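General stress protein 26 (Bacillus anthracis, PDB 3EC6) is of unknown function but binds flavin-adenine dinucleotide and belongs to the pyridoxamine 5'-phosphate oxidase family of flavin-binding split-barrel proteins. Local coordinates at residues Thr46-Lys51 and Ile86-Thr91. Sequence-based numbering, arbitrary orientation.
With FAD (flavin-adenine dinucleotide), chain B.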
loop_
_atom_site.group_PDB
_atom_site.type_symbol
_atom_site.label_atom_id
_atom_site.label_comp_id
_atom_site.label_asym_id
_atom_site.label_seq_id
_atom_site.Cartn_x
_atom_site.Cartn_y
_atom_site.Cartn_z
ATOM N N THR A 46 0.915 17.062 2.678
ATOM C CA THR A 46 2.108 16.755 1.903
ATOM C C THR A 46 2.681 18.021 1.272
ATOM O O THR A 46 2.070 19.114 1.385
ATOM C CB THR A 46 1.883 15.589 0.881
ATOM O OG1 THR A 46 3.153 15.096 0.459
ATOM C CG2 THR A 46 1.061 16.049 -0.316
ATOM N N ASP A 47 3.793 17.854 0.569
ATOM C CA ASP A 47 4.424 18.965 -0.137
ATOM C C ASP A 47 3.775 19.055 -1.518
ATOM O O ASP A 47 3.510 18.016 -2.193
ATOM C CB ASP A 47 5.918 18.639 -0.279
ATOM C CG ASP A 47 6.657 19.628 -1.178
ATOM O OD1 ASP A 47 7.085 20.684 -0.698
ATOM O OD2 ASP A 47 6.821 19.320 -2.387
ATOM N N ARG A 48 3.520 20.286 -1.963
ATOM C CA ARG A 48 2.809 20.457 -3.246
ATOM C C ARG A 48 3.580 19.985 -4.484
ATOM O O ARG A 48 2.955 19.713 -5.513
ATOM C CB ARG A 48 2.324 21.879 -3.447
ATOM C CG ARG A 48 3.378 22.823 -3.798
ATOM C CD ARG A 48 2.709 24.099 -4.395
ATOM N NE ARG A 48 2.035 24.873 -3.351
ATOM C CZ ARG A 48 0.723 25.148 -3.310
ATOM N NH1 ARG A 48 -0.147 24.710 -4.243
ATOM N NH2 ARG A 48 0.266 25.856 -2.292
ATOM N N GLN A 49 4.888 19.798 -4.356
ATOM C CA GLN A 49 5.664 19.252 -5.461
ATOM C C GLN A 49 5.775 17.717 -5.465
ATOM O O GLN A 49 6.484 17.153 -6.326
ATOM C CB GLN A 49 7.055 19.897 -5.507
ATOM C CG GLN A 49 7.058 21.414 -5.641
ATOM C CD GLN A 49 6.203 21.913 -6.810
ATOM O OE1 GLN A 49 5.567 22.957 -6.701
ATOM N NE2 GLN A 49 6.195 21.177 -7.921
ATOM N N SER A 50 5.087 17.067 -4.536
ATOM C CA SER A 50 5.059 15.613 -4.432
ATOM C C SER A 50 4.600 14.946 -5.715
ATOM O O SER A 50 3.703 15.434 -6.393
ATOM C CB SER A 50 4.115 15.213 -3.299
ATOM O OG SER A 50 4.777 15.404 -2.090
ATOM N N LYS A 51 5.238 13.824 -6.045
ATOM C CA LYS A 51 4.797 13.041 -7.187
ATOM C C LYS A 51 3.381 12.516 -6.974
ATOM O O LYS A 51 2.670 12.345 -7.927
ATOM C CB LYS A 51 5.780 11.917 -7.533
ATOM C CG LYS A 51 7.074 12.398 -8.174
ATOM C CD LYS A 51 8.059 11.195 -8.206
ATOM C CE LYS A 51 9.522 11.621 -8.309
ATOM N NZ LYS A 51 9.792 12.275 -9.615
ATOM N N ILE A 86 -6.924 18.430 -4.431
ATOM C CA ILE A 86 -5.993 19.170 -3.555
ATOM C C ILE A 86 -6.769 20.243 -2.829
ATOM O O ILE A 86 -7.625 20.940 -3.422
ATOM C CB ILE A 86 -4.865 19.773 -4.397
ATOM C CG1 ILE A 86 -4.136 18.657 -5.139
ATOM C CG2 ILE A 86 -3.815 20.488 -3.461
ATOM C CD1 ILE A 86 -3.835 17.451 -4.324
ATOM N N GLU A 87 -6.498 20.382 -1.536
ATOM C CA GLU A 87 -7.255 21.282 -0.664
ATOM C C GLU A 87 -6.219 22.213 -0.032
ATOM O O GLU A 87 -5.211 21.761 0.542
ATOM C CB GLU A 87 -8.060 20.451 0.376
ATOM C CG GLU A 87 -8.691 21.302 1.474
ATOM C CD GLU A 87 -9.806 22.205 0.957
ATOM O OE1 GLU A 87 -10.958 21.722 0.925
ATOM O OE2 GLU A 87 -9.570 23.395 0.651
ATOM N N GLU A 88 -6.441 23.528 -0.179
ATOM C CA GLU A 88 -5.503 24.490 0.391
ATOM C C GLU A 88 -6.208 25.342 1.472
ATOM O O GLU A 88 -5.666 26.358 1.884
ATOM C CB GLU A 88 -4.907 25.414 -0.688
ATOM C CG GLU A 88 -4.220 24.637 -1.789
ATOM C CD GLU A 88 -3.104 25.389 -2.473
ATOM O OE1 GLU A 88 -2.353 26.147 -1.810
ATOM O OE2 GLU A 88 -2.951 25.185 -3.685
ATOM N N ASP A 89 -7.400 24.933 1.893
ATOM C CA ASP A 89 -8.155 25.653 2.938
ATOM C C ASP A 89 -7.294 25.842 4.196
ATOM O O ASP A 89 -6.836 24.865 4.787
ATOM C CB ASP A 89 -9.398 24.846 3.266
ATOM C CG ASP A 89 -10.230 25.499 4.328
ATOM O OD1 ASP A 89 -10.866 26.546 4.034
ATOM O OD2 ASP A 89 -10.238 24.994 5.464
ATOM N N SER A 90 -7.072 27.097 4.595
ATOM C CA SER A 90 -6.245 27.411 5.775
ATOM C C SER A 90 -6.785 26.811 7.060
ATOM O O SER A 90 -6.006 26.381 7.910
ATOM C CB SER A 90 -6.087 28.917 5.957
ATOM O OG SER A 90 -5.386 29.467 4.864
ATOM N N THR A 91 -8.109 26.758 7.193
ATOM C CA THR A 91 -8.724 26.218 8.413
ATOM C C THR A 91 -8.388 24.731 8.559
ATOM O O THR A 91 -7.947 24.317 9.627
ATOM C CB THR A 91 -10.238 26.448 8.457
ATOM O OG1 THR A 91 -10.469 27.860 8.441
ATOM C CG2 THR A 91 -10.878 25.856 9.762
HETATM P PA FAD B . 8.258 12.048 -3.983
HETATM O O1A FAD B . 7.572 13.120 -4.817
HETATM O O2A FAD B . 9.254 12.599 -2.978
HETATM O O5B FAD B . 9.162 11.040 -4.908
HETATM C C5B FAD B . 9.679 9.896 -4.270
HETATM C C4B FAD B . 9.104 8.750 -5.076
HETATM O O4B FAD B . 9.772 8.721 -6.355
HETATM C C3B FAD B . 9.345 7.430 -4.351
HETATM O O3B FAD B . 8.160 6.985 -3.690
HETATM C C2B FAD B . 9.892 6.535 -5.462
HETATM O O2B FAD B . 8.844 5.793 -6.063
HETATM C C1B FAD B . 10.472 7.497 -6.501
HETATM N N9A FAD B . 11.918 7.737 -6.267
HETATM C C8A FAD B . 12.572 7.647 -5.059
HETATM N N7A FAD B . 13.886 7.925 -5.249
HETATM C C5A FAD B . 14.084 8.206 -6.551
HETATM C C6A FAD B . 15.245 8.548 -7.243
HETATM N N6A FAD B . 16.433 8.349 -6.653
HETATM N N1A FAD B . 15.148 8.768 -8.607
HETATM C C2A FAD B . 13.923 8.654 -9.260
HETATM N N3A FAD B . 12.773 8.313 -8.555
HETATM C C4A FAD B . 12.858 8.094 -7.212
HETATM N N1 FAD B . 5.111 12.181 3.441
HETATM C C2 FAD B . 4.217 13.231 3.426
HETATM O O2 FAD B . 4.435 14.100 2.576
HETATM N N3 FAD B . 3.132 13.265 4.271
HETATM C C4 FAD B . 2.934 12.264 5.198
HETATM O O4 FAD B . 1.935 12.309 5.972
HETATM C C4X FAD B . 3.871 11.214 5.281
HETATM N N5 FAD B . 3.681 10.216 6.224
HETATM C C5X FAD B . 4.616 9.192 6.293
HETATM C C6 FAD B . 4.408 8.207 7.278
HETATM C C7 FAD B . 5.333 7.158 7.322
HETATM C C7M FAD B . 5.129 6.099 8.379
HETATM C C8 FAD B . 6.420 7.096 6.424
HETATM C C8M FAD B . 7.424 5.952 6.437
HETATM C C9 FAD B . 6.580 8.059 5.420
HETATM C C9A FAD B . 5.671 9.133 5.364
HETATM N N10 FAD B . 5.827 10.114 4.391
HETATM C C10 FAD B . 4.927 11.178 4.370
HETATM C "C1'" FAD B . 6.844 10.056 3.300
HETATM C "C2'" FAD B . 6.306 9.481 1.980
HETATM O "O2'" FAD B . 5.824 8.147 2.161
HETATM C "C3'" FAD B . 7.474 9.414 0.993
HETATM O "O3'" FAD B . 7.992 10.750 0.880
HETATM C "C4'" FAD B . 7.033 8.897 -0.369
HETATM O "O4'" FAD B . 8.175 8.569 -1.225
HETATM C "C5'" FAD B . 6.156 9.943 -1.079
HETATM O "O5'" FAD B . 5.816 9.458 -2.370
HETATM P P FAD B . 5.859 10.568 -3.537
HETATM O O1P FAD B . 5.762 9.917 -4.912
HETATM O O2P FAD B . 4.938 11.725 -3.269
HETATM O O3P FAD B . 7.362 11.017 -3.215
#
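Arg-48 and Glu-88 join the two segments through a bidentate salt bridge at the protein surface. The guanidinium presents its NH1–NH2 end, with NH2 2.7 Å from Glu-88 OE1 and NH1 2.9 Å from Glu-88 OE2. Both N-H bonds run nearly straight, and both acceptors lie close to the guanidinium plane. The carboxylate does not share that plane: the two groups are turned 50° apart, and each oxygen is met from above the carboxylate plane. Arg-48 CG sits between the backbone N and the carbonyl carbon (chi1 75°), and a further bend at chi3 carries the chain across that of Glu-88 at about a right angle. In the antiparallel, barrel-like sheet of this flavin-binding family, strand 113-126 runs between strands 41-47 and 77-87, and both side chains rest on its Val-114; Arg-48 NH2 also bonds to Pro-111 O.

Hydrogen bonds within each segment shape the backbone. A type I turn from Asp-47 to Ser-50 has Asp-47 O accepting from both N and OG of Ser-50, while Asp-47 OD2 takes Gln-49 N in an Asx turn (2.8 Å). Within 86-91, Glu-87 OE2 accepts from Asp-89 N at 2.9 Å, and Asp-89 OD2 caps the start of helix 90-96 by accepting from Leu-92 N.

Contacts with FAD lie on 46-51. Thr-46 OG1 donates to the flavin carbonyl O2 (2.7 Å), and Lys-51 N, in the first turn of helix 51-58, points almost straight at the phosphate oxygen O1A (2.7 Å, 169°). The methylenes of Lys-51, CB to CE, run alongside the phosphates and the adenosine ribose.

Chemically, the contact is a surface salt bridge: its two bonds and the one to Pro-111 O limit guanidinium rotation, solvent probably moderates the charge pairing at exposed Glu-88, and the turn leading into the FAD site is tied to the loop between strand 77-87 and helix 90-96.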